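PDB 6D97: aldehyde dehydrogenase 12 from Zea mays, which catalyses the NAD-dependent oxidation of L-glutamate gamma-semialdehyde to glutamate, the last step of proline catabolism in plants. Local coordinates for residues A460-N469 and N483-T494; V309-Q318 and L345-R356. One frame throughout, in Å; residues are numbered along the deposited sequence.

Contact 1 (A460-N469 and N483-T494); sequences AHLTAAIVSN and NGTTYAGIRART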
loop_
_atom_site.group_PDB
_atom_site.type_symbol
_atom_site.label_atom_id
_atom_site.label_comp_id
_atom_site.label_asym_id
_atom_site.label_seq_id
_atom_site.Cartn_x
_atom_site.Cartn_y
_atom_site.Cartn_z
ATOM N N ALA A 460 27.029 1.648 14.967
ATOM C CA ALA A 460 26.529 1.026 13.752
ATOM C C ALA A 460 25.374 0.105 14.102
ATOM O O ALA A 460 25.412 -0.596 15.118
ATOM C CB ALA A 460 27.634 0.243 13.027
ATOM N N HIS A 461 24.343 0.112 13.256
ATOM C CA HIS A 461 23.125 -0.662 13.481
ATOM C C HIS A 461 22.727 -1.329 12.162
ATOM O O HIS A 461 21.738 -0.963 11.526
ATOM C CB HIS A 461 22.013 0.227 14.038
ATOM C CG HIS A 461 22.387 0.931 15.305
ATOM N ND1 HIS A 461 22.667 0.258 16.473
ATOM C CD2 HIS A 461 22.542 2.246 15.583
ATOM C CE1 HIS A 461 22.972 1.127 17.419
ATOM N NE2 HIS A 461 22.901 2.342 16.905
ATOM N N LEU A 462 23.516 -2.324 11.760
ATOM C CA LEU A 462 23.269 -3.039 10.517
ATOM C C LEU A 462 22.480 -4.315 10.786
ATOM O O LEU A 462 21.247 -4.297 10.770
ATOM C CB LEU A 462 24.592 -3.347 9.811
ATOM C CG LEU A 462 24.527 -3.831 8.362
ATOM C CD1 LEU A 462 23.429 -3.122 7.591
ATOM C CD2 LEU A 462 25.863 -3.596 7.688
ATOM N N THR A 463 23.169 -5.424 11.036
ATOM C CA THR A 463 22.494 -6.684 11.303
ATOM C C THR A 463 22.643 -7.078 12.765
ATOM O O THR A 463 23.487 -6.558 13.499
ATOM C CB THR A 463 23.020 -7.809 10.406
ATOM O OG1 THR A 463 24.389 -8.083 10.724
ATOM C CG2 THR A 463 22.916 -7.413 8.951
ATOM N N ALA A 464 21.785 -8.005 13.177
ATOM C CA ALA A 464 21.719 -8.470 14.555
ATOM C C ALA A 464 20.881 -9.737 14.584
ATOM O O ALA A 464 20.049 -9.971 13.703
ATOM C CB ALA A 464 21.121 -7.411 15.483
ATOM N N ALA A 465 21.111 -10.548 15.611
ATOM C CA ALA A 465 20.388 -11.796 15.794
ATOM C C ALA A 465 20.055 -11.984 17.264
ATOM O O ALA A 465 20.895 -11.749 18.138
ATOM C CB ALA A 465 21.195 -12.998 15.289
ATOM N N ILE A 466 18.824 -12.411 17.526
ATOM C CA ILE A 466 18.349 -12.701 18.873
ATOM C C ILE A 466 17.930 -14.164 18.865
ATOM O O ILE A 466 16.853 -14.512 18.365
ATOM C CB ILE A 466 17.195 -11.788 19.296
ATOM C CG1 ILE A 466 17.501 -10.338 18.913
ATOM C CG2 ILE A 466 16.957 -11.905 20.798
ATOM C CD1 ILE A 466 16.285 -9.468 18.842
ATOM N N VAL A 467 18.786 -15.028 19.407
ATOM C CA VAL A 467 18.573 -16.474 19.355
ATOM C C VAL A 467 17.758 -16.846 20.591
ATOM O O VAL A 467 18.293 -17.088 21.674
ATOM C CB VAL A 467 19.887 -17.242 19.268
ATOM C CG1 VAL A 467 19.615 -18.735 19.191
ATOM C CG2 VAL A 467 20.691 -16.771 18.060
ATOM N N SER A 468 16.441 -16.892 20.412
ATOM C CA SER A 468 15.469 -17.235 21.441
ATOM C C SER A 468 14.114 -17.379 20.768
ATOM O O SER A 468 13.841 -16.721 19.761
ATOM C CB SER A 468 15.403 -16.168 22.542
ATOM O OG SER A 468 14.250 -16.332 23.349
ATOM N N ASN A 469 13.277 -18.254 21.323
ATOM C CA ASN A 469 11.890 -18.382 20.892
ATOM C C ASN A 469 10.904 -17.847 21.920
ATOM O O ASN A 469 9.694 -17.908 21.687
ATOM C CB ASN A 469 11.561 -19.841 20.565
ATOM C CG ASN A 469 11.838 -20.178 19.119
ATOM O OD1 ASN A 469 12.374 -19.360 18.378
ATOM N ND2 ASN A 469 11.473 -21.384 18.709
ATOM N N ASN A 483 18.983 -2.176 15.099
ATOM C CA ASN A 483 19.679 -2.650 13.898
ATOM C C ASN A 483 18.736 -2.953 12.737
ATOM O O ASN A 483 17.714 -3.619 12.905
ATOM C CB ASN A 483 20.507 -3.887 14.239
ATOM C CG ASN A 483 21.744 -3.547 15.034
ATOM O OD1 ASN A 483 21.757 -2.591 15.812
ATOM N ND2 ASN A 483 22.800 -4.317 14.827
ATOM N N GLY A 484 19.101 -2.456 11.551
ATOM C CA GLY A 484 18.144 -2.375 10.457
ATOM C C GLY A 484 17.752 -3.716 9.873
ATOM O O GLY A 484 16.739 -3.822 9.176
ATOM N N THR A 485 18.546 -4.751 10.132
ATOM C CA THR A 485 18.259 -6.097 9.630
ATOM C C THR A 485 18.479 -7.068 10.786
ATOM O O THR A 485 19.557 -7.652 10.930
ATOM C CB THR A 485 19.116 -6.452 8.430
ATOM O OG1 THR A 485 19.124 -5.358 7.504
ATOM C CG2 THR A 485 18.544 -7.676 7.748
ATOM N N THR A 486 17.442 -7.250 11.594
ATOM C CA THR A 486 17.516 -8.045 12.809
ATOM C C THR A 486 16.725 -9.332 12.633
ATOM O O THR A 486 15.558 -9.300 12.227
ATOM C CB THR A 486 16.978 -7.255 14.003
ATOM O OG1 THR A 486 17.748 -6.057 14.165
ATOM C CG2 THR A 486 17.073 -8.089 15.268
ATOM N N TYR A 487 17.361 -10.458 12.942
ATOM C CA TYR A 487 16.726 -11.767 12.896
ATOM C C TYR A 487 16.408 -12.223 14.314
ATOM O O TYR A 487 17.205 -12.018 15.234
ATOM C CB TYR A 487 17.622 -12.794 12.200
ATOM C CG TYR A 487 18.014 -12.441 10.778
ATOM C CD1 TYR A 487 18.968 -11.463 10.519
ATOM C CD2 TYR A 487 17.445 -13.103 9.696
ATOM C CE1 TYR A 487 19.339 -11.146 9.229
ATOM C CE2 TYR A 487 17.805 -12.785 8.398
ATOM C CZ TYR A 487 18.751 -11.807 8.171
ATOM O OH TYR A 487 19.115 -11.497 6.881
ATOM N N ALA A 488 15.241 -12.841 14.491
ATOM C CA ALA A 488 14.759 -13.219 15.814
ATOM C C ALA A 488 14.144 -14.607 15.757
ATOM O O ALA A 488 13.295 -14.879 14.904
ATOM C CB ALA A 488 13.733 -12.209 16.342
ATOM N N GLY A 489 14.557 -15.471 16.678
ATOM C CA GLY A 489 14.112 -16.848 16.684
ATOM C C GLY A 489 15.280 -17.757 16.988
ATOM O O GLY A 489 16.427 -17.303 16.979
ATOM N N ILE A 490 15.019 -19.036 17.269
ATOM C CA ILE A 490 16.119 -19.940 17.582
ATOM C C ILE A 490 17.012 -20.166 16.369
ATOM O O ILE A 490 18.180 -20.541 16.524
ATOM C CB ILE A 490 15.585 -21.274 18.141
ATOM C CG1 ILE A 490 16.632 -21.930 19.044
ATOM C CG2 ILE A 490 15.187 -22.218 17.015
ATOM C CD1 ILE A 490 17.000 -21.094 20.267
ATOM N N ARG A 491 16.499 -19.931 15.159
ATOM C CA ARG A 491 17.278 -20.053 13.935
ATOM C C ARG A 491 17.814 -18.711 13.454
ATOM O O ARG A 491 18.200 -18.587 12.286
ATOM C CB ARG A 491 16.437 -20.714 12.839
ATOM C CG ARG A 491 15.984 -22.128 13.185
ATOM C CD ARG A 491 15.124 -22.737 12.088
ATOM N NE ARG A 491 15.871 -22.967 10.854
ATOM C CZ ARG A 491 15.366 -23.565 9.780
ATOM N NH1 ARG A 491 14.111 -23.994 9.785
ATOM N NH2 ARG A 491 16.118 -23.733 8.701
ATOM N N ALA A 492 17.851 -17.708 14.331
ATOM C CA ALA A 492 18.297 -16.380 13.932
ATOM C C ALA A 492 19.777 -16.387 13.566
ATOM O O ALA A 492 20.587 -17.093 14.174
ATOM C CB ALA A 492 18.039 -15.369 15.053
ATOM N N ARG A 493 20.116 -15.587 12.560
ATOM C CA ARG A 493 21.469 -15.443 12.049
ATOM C C ARG A 493 21.772 -13.959 11.889
ATOM O O ARG A 493 20.891 -13.109 12.023
ATOM C CB ARG A 493 21.622 -16.171 10.706
ATOM C CG ARG A 493 20.691 -15.639 9.614
ATOM C CD ARG A 493 20.559 -16.607 8.450
ATOM N NE ARG A 493 20.131 -15.921 7.234
ATOM C CZ ARG A 493 18.864 -15.731 6.883
ATOM N NH1 ARG A 493 17.884 -16.186 7.652
ATOM N NH2 ARG A 493 18.579 -15.087 5.759
ATOM N N THR A 494 23.034 -13.639 11.605
ATOM C CA THR A 494 23.387 -12.265 11.273
ATOM C C THR A 494 23.662 -12.059 9.791
ATOM O O THR A 494 23.556 -10.924 9.313
ATOM C CB THR A 494 24.616 -11.802 12.070
ATOM O OG1 THR A 494 25.781 -12.504 11.619
ATOM C CG2 THR A 494 24.417 -12.056 13.552
HETATM O O HOH W 1 25.240 -3.051 15.853
#
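The side-chain amide of N483, just before strand 485-488, bridges H461 and T463 where strand 463-467 begins, in a beta-alpha-beta unit: strand 463-467, helix 471-479, strand 485-488. The two strands run 4.6 Å apart at their axes. CG of N483 sits beside its own backbone N (chi1 -74°), and the amide turns back over the first strand. There ND2 donates to T463 O over 2.7 Å; the carbonyl oxygen lies in the amide plane, but the nitrogen stands well above the plane of the carbonyl. OD1 takes the ND1 proton of H461 at 3.1 Å, in the plane of the imidazole, while NE2 of H461 bonds to K94 of a second subunit. A water joins ND2 to A460 O as well.

A464 illustrates how parallel strands share their bonds: its N donates to T485 O and its O accepts from Y487 N at 2.8 Å, nearly straight at 170°, so that it straddles T486. Its methyl lies 3.8 Å from CB of N483. This face also carries I466, whose CD1 meets CG2 of T486 and which packs against helix 471-479. T463, A465 and Y487 occupy the other face.

Beyond the strands, a type I turn from G489 to A492 swings I490 back, and its CD1 touches CG1 of V467 at 3.7 Å. N469 turns its amide to this turn, ND2 bonding to V534 of the second subunit. The backbone N of I490 then donates to OD1 of N469 over 2.9 Å, from above the amide plane.

Contact 2 (V309-Q318 and L345-R356); sequences VDYVAWVCDQ and LLEKMKKLSERR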
loop_
_atom_site.group_PDB
_atom_site.type_symbol
_atom_site.label_atom_id
_atom_site.label_comp_id
_atom_site.label_asym_id
_atom_site.label_seq_id
_atom_site.Cartn_x
_atom_site.Cartn_y
_atom_site.Cartn_z
ATOM N N VAL A 309 21.267 -26.801 20.167
ATOM C CA VAL A 309 22.634 -26.325 20.368
ATOM C C VAL A 309 23.478 -26.552 19.120
ATOM O O VAL A 309 24.280 -25.695 18.731
ATOM C CB VAL A 309 23.258 -27.003 21.601
ATOM C CG1 VAL A 309 24.666 -26.480 21.833
ATOM C CG2 VAL A 309 22.386 -26.782 22.830
ATOM N N ASP A 310 23.315 -27.710 18.474
ATOM C CA ASP A 310 24.064 -27.988 17.252
ATOM C C ASP A 310 23.731 -26.981 16.160
ATOM O O ASP A 310 24.630 -26.419 15.523
ATOM C CB ASP A 310 23.776 -29.411 16.774
ATOM C CG ASP A 310 24.400 -30.463 17.664
ATOM O OD1 ASP A 310 25.606 -30.355 17.962
ATOM O OD2 ASP A 310 23.683 -31.401 18.066
ATOM N N TYR A 311 22.437 -26.736 15.934
ATOM C CA TYR A 311 22.037 -25.785 14.902
ATOM C C TYR A 311 22.558 -24.387 15.205
ATOM O O TYR A 311 23.064 -23.698 14.312
ATOM C CB TYR A 311 20.514 -25.761 14.760
ATOM C CG TYR A 311 20.040 -24.968 13.559
ATOM C CD1 TYR A 311 19.902 -23.585 13.620
ATOM C CD2 TYR A 311 19.737 -25.603 12.361
ATOM C CE1 TYR A 311 19.477 -22.860 12.522
ATOM C CE2 TYR A 311 19.308 -24.886 11.259
ATOM C CZ TYR A 311 19.181 -23.516 11.345
ATOM O OH TYR A 311 18.756 -22.801 10.250
ATOM N N VAL A 312 22.431 -23.947 16.460
ATOM C CA VAL A 312 22.882 -22.611 16.839
ATOM C C VAL A 312 24.390 -22.485 16.659
ATOM O O VAL A 312 24.891 -21.448 16.206
ATOM C CB VAL A 312 22.454 -22.292 18.283
ATOM C CG1 VAL A 312 23.057 -20.973 18.743
ATOM C CG2 VAL A 312 20.937 -22.250 18.379
ATOM N N ALA A 313 25.136 -23.536 17.001
ATOM C CA ALA A 313 26.586 -23.491 16.844
ATOM C C ALA A 313 26.970 -23.358 15.377
ATOM O O ALA A 313 27.851 -22.566 15.024
ATOM C CB ALA A 313 27.223 -24.736 17.463
ATOM N N TRP A 314 26.309 -24.124 14.506
ATOM C CA TRP A 314 26.597 -24.056 13.078
ATOM C C TRP A 314 26.365 -22.652 12.538
ATOM O O TRP A 314 27.179 -22.126 11.770
ATOM C CB TRP A 314 25.737 -25.073 12.331
ATOM C CG TRP A 314 25.727 -24.916 10.843
ATOM C CD1 TRP A 314 26.743 -25.199 9.976
ATOM C CD2 TRP A 314 24.628 -24.467 10.042
ATOM N NE1 TRP A 314 26.347 -24.942 8.684
ATOM C CE2 TRP A 314 25.052 -24.491 8.699
ATOM C CE3 TRP A 314 23.326 -24.045 10.330
ATOM C CZ2 TRP A 314 24.221 -24.110 7.648
ATOM C CZ3 TRP A 314 22.502 -23.668 9.286
ATOM C CH2 TRP A 314 22.952 -23.702 7.963
ATOM N N VAL A 315 25.262 -22.023 12.947
ATOM C CA VAL A 315 24.967 -20.673 12.479
ATOM C C VAL A 315 25.995 -19.688 13.011
ATOM O O VAL A 315 26.400 -18.751 12.311
ATOM C CB VAL A 315 23.537 -20.276 12.883
ATOM C CG1 VAL A 315 23.263 -18.843 12.493
ATOM C CG2 VAL A 315 22.541 -21.205 12.230
ATOM N N CYS A 316 26.439 -19.887 14.254
ATOM C CA CYS A 316 27.486 -19.038 14.812
ATOM C C CYS A 316 28.771 -19.141 13.998
ATOM O O CYS A 316 29.424 -18.128 13.726
ATOM C CB CYS A 316 27.742 -19.413 16.272
ATOM S SG CYS A 316 26.595 -18.686 17.471
ATOM N N ASP A 317 29.144 -20.355 13.590
ATOM C CA ASP A 317 30.363 -20.523 12.805
ATOM C C ASP A 317 30.218 -19.908 11.419
ATOM O O ASP A 317 31.147 -19.263 10.919
ATOM C CB ASP A 317 30.721 -22.005 12.698
ATOM C CG ASP A 317 31.905 -22.252 11.779
ATOM O OD1 ASP A 317 33.050 -21.983 12.204
ATOM O OD2 ASP A 317 31.689 -22.700 10.630
ATOM N N GLN A 318 29.064 -20.103 10.777
ATOM C CA GLN A 318 28.862 -19.530 9.453
ATOM C C GLN A 318 28.751 -18.015 9.525
ATOM O O GLN A 318 29.292 -17.307 8.668
ATOM C CB GLN A 318 27.618 -20.131 8.798
ATOM C CG GLN A 318 27.767 -21.599 8.433
ATOM C CD GLN A 318 28.727 -21.826 7.276
ATOM O OE1 GLN A 318 29.500 -22.783 7.274
ATOM N NE2 GLN A 318 28.676 -20.950 6.283
ATOM N N LEU A 345 28.075 -25.304 23.569
ATOM C CA LEU A 345 28.061 -24.467 22.372
ATOM C C LEU A 345 29.466 -24.021 21.987
ATOM O O LEU A 345 29.885 -24.181 20.836
ATOM C CB LEU A 345 27.165 -23.249 22.597
ATOM C CG LEU A 345 27.283 -22.188 21.503
ATOM C CD1 LEU A 345 26.431 -22.569 20.307
ATOM C CD2 LEU A 345 26.912 -20.819 22.029
ATOM N N LEU A 346 30.202 -23.436 22.938
ATOM C CA LEU A 346 31.543 -22.941 22.641
ATOM C C LEU A 346 32.458 -24.066 22.180
ATOM O O LEU A 346 33.296 -23.872 21.291
ATOM C CB LEU A 346 32.132 -22.241 23.868
ATOM C CG LEU A 346 31.654 -20.816 24.155
ATOM C CD1 LEU A 346 32.302 -20.283 25.428
ATOM C CD2 LEU A 346 31.953 -19.907 22.967
ATOM N N GLU A 347 32.308 -25.253 22.774
ATOM C CA GLU A 347 33.094 -26.406 22.344
ATOM C C GLU A 347 32.792 -26.765 20.896
ATOM O O GLU A 347 33.709 -27.053 20.117
ATOM C CB GLU A 347 32.827 -27.599 23.265
ATOM C CG GLU A 347 33.424 -27.464 24.662
ATOM C CD GLU A 347 32.688 -26.453 25.528
ATOM O OE1 GLU A 347 31.554 -26.071 25.162
ATOM O OE2 GLU A 347 33.244 -26.037 26.570
ATOM N N LYS A 348 31.511 -26.741 20.512
ATOM C CA LYS A 348 31.150 -27.008 19.123
ATOM C C LYS A 348 31.632 -25.893 18.203
ATOM O O LYS A 348 32.047 -26.158 17.069
ATOM C CB LYS A 348 29.639 -27.195 18.992
ATOM C CG LYS A 348 29.092 -28.379 19.767
ATOM C CD LYS A 348 27.576 -28.297 19.896
ATOM C CE LYS A 348 27.023 -29.432 20.743
ATOM N NZ LYS A 348 27.200 -30.762 20.094
ATOM N N MET A 349 31.588 -24.641 18.673
ATOM C CA MET A 349 32.092 -23.532 17.868
ATOM C C MET A 349 33.585 -23.673 17.612
ATOM O O MET A 349 34.070 -23.361 16.517
ATOM C CB MET A 349 31.791 -22.200 18.556
ATOM C CG MET A 349 30.380 -21.684 18.319
ATOM S SD MET A 349 29.915 -20.331 19.418
ATOM C CE MET A 349 31.109 -19.080 18.955
ATOM N N LYS A 350 34.330 -24.138 18.615
ATOM C CA LYS A 350 35.755 -24.378 18.433
ATOM C C LYS A 350 35.995 -25.446 17.374
ATOM O O LYS A 350 36.781 -25.244 16.439
ATOM C CB LYS A 350 36.384 -24.776 19.770
ATOM C CG LYS A 350 37.880 -25.022 19.715
ATOM C CD LYS A 350 38.480 -25.051 21.111
ATOM C CE LYS A 350 39.969 -25.330 21.068
ATOM N NZ LYS A 350 40.260 -26.645 20.437
ATOM N N LYS A 351 35.310 -26.588 17.498
ATOM C CA LYS A 351 35.478 -27.671 16.532
ATOM C C LYS A 351 35.075 -27.230 15.131
ATOM O O LYS A 351 35.738 -27.583 14.148
ATOM C CB LYS A 351 34.667 -28.893 16.965
ATOM C CG LYS A 351 35.260 -29.639 18.150
ATOM C CD LYS A 351 34.254 -30.600 18.772
ATOM C CE LYS A 351 34.857 -31.352 19.953
ATOM N NZ LYS A 351 33.833 -32.122 20.712
ATOM N N LEU A 352 34.000 -26.442 15.021
ATOM C CA LEU A 352 33.542 -25.997 13.708
ATOM C C LEU A 352 34.526 -25.028 13.063
ATOM O O LEU A 352 34.712 -25.058 11.842
ATOM C CB LEU A 352 32.158 -25.360 13.821
ATOM C CG LEU A 352 30.990 -26.310 14.072
ATOM C CD1 LEU A 352 29.774 -25.503 14.464
ATOM C CD2 LEU A 352 30.716 -27.108 12.819
ATOM N N SER A 353 35.176 -24.173 13.859
ATOM C CA SER A 353 36.158 -23.251 13.295
ATOM C C SER A 353 37.400 -23.983 12.799
ATOM O O SER A 353 38.071 -23.504 11.877
ATOM C CB SER A 353 36.553 -22.193 14.327
ATOM O OG SER A 353 37.354 -22.754 15.355
ATOM N N GLU A 354 37.714 -25.144 13.380
ATOM C CA GLU A 354 38.959 -25.840 13.076
ATOM C C GLU A 354 38.864 -26.751 11.860
ATOM O O GLU A 354 39.900 -27.241 11.400
ATOM C CB GLU A 354 39.420 -26.648 14.292
ATOM C CG GLU A 354 39.951 -25.772 15.417
ATOM C CD GLU A 354 39.883 -26.436 16.777
ATOM O OE1 GLU A 354 40.545 -25.932 17.712
ATOM O OE2 GLU A 354 39.169 -27.453 16.915
ATOM N N ARG A 355 37.666 -26.996 11.334
ATOM C CA ARG A 355 37.541 -27.689 10.061
ATOM C C ARG A 355 37.534 -26.729 8.877
ATOM O O ARG A 355 37.414 -27.178 7.733
ATOM C CB ARG A 355 36.280 -28.564 10.039
ATOM C CG ARG A 355 34.992 -27.819 10.271
ATOM C CD ARG A 355 33.794 -28.673 9.891
ATOM N NE ARG A 355 32.605 -27.855 9.649
ATOM C CZ ARG A 355 31.427 -28.332 9.261
ATOM N NH1 ARG A 355 31.266 -29.634 9.063
ATOM N NH2 ARG A 355 30.407 -27.502 9.070
ATOM N N ARG A 356 37.666 -25.427 9.123
ATOM C CA ARG A 356 37.822 -24.461 8.046
ATOM C C ARG A 356 39.263 -24.466 7.558
ATOM O O ARG A 356 40.202 -24.528 8.356
ATOM C CB ARG A 356 37.418 -23.067 8.524
ATOM C CG ARG A 356 36.003 -23.051 9.060
ATOM C CD ARG A 356 35.435 -21.646 9.212
ATOM N NE ARG A 356 33.974 -21.691 9.214
ATOM C CZ ARG A 356 33.207 -21.356 8.180
ATOM N NH1 ARG A 356 33.760 -20.924 7.053
ATOM N NH2 ARG A 356 31.884 -21.453 8.277
HETATM O O HOH W 2 33.065 -21.320 14.845
HETATM O O HOH W 3 33.033 -25.098 9.823
HETATM O O HOH W 4 30.003 -24.676 9.477
#
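Helices 309-318 and 345-354 cross at -46° with their axes 8.9 Å apart, and the approach is closest at A313 and M349, whose CA atoms lie 5.6 Å from each other. The small residue A313 faces the other helix here, its methyl pointing between L345, K348, M349 and L352. Its CB is 3.7 Å from CD1 of L345 and 3.8 Å from CB of K348, while CD1 of L352 comes up against the carbonyl of A313. One turn further on, CB of C316 rests on the sulfur of M349.

Charges close both ends of this apolar seam. At the N-terminal end of both helices K348 passes its CD and CE across CG1 of V309, nearly at right angles, and bends at its last torsion, which brings NZ to OD1 of D310 at 2.7 Å in a salt bridge. At the C-terminal end the buried D317 directs its CG anti to the backbone N (chi1 174°), toward R356. That arginine grips it side-on: NE reaches OD1 at 3.1 Å and NH2 reaches OD2 at 2.7 Å, with NE also shared with OD2. The two flat groups are tilted by 40°, so the fork is twisted. Waters link OD1 to M349 O, and OD2 to L352 O and R355, whose NH2 also bonds to P544 O of a second subunit. This surround probably favours the ionised carboxylate.

The pair packs against the seven-stranded mixed sheet: C316 touches strands 298-302 and 331-337, L345 packs on L302 and M336, and M349 reaches L334 and F391 of strand 388-391, while W314 meets W541 of the second subunit.

Both segments of contact 2 come earlier in the chain than those of contact 1, yet both contacts are built on one seven-stranded mixed sheet, with centres 18 Å apart. Contact 1 supplies two neighbouring strands at one side of that sheet; contact 2 is a helix pair lying over strands nearer its middle and other side. Helix 309-321 connects them directly: Y311 OH probably hydrogen-bonds to NE of R491 at 3.0 Å, and V315 packs on A492 and R493. Both contacts also meet the second subunit. Strand 485-488, the edge of the sheet within this chain, pairs there with a strand of that subunit, and helix 309-321 takes part in the same interface.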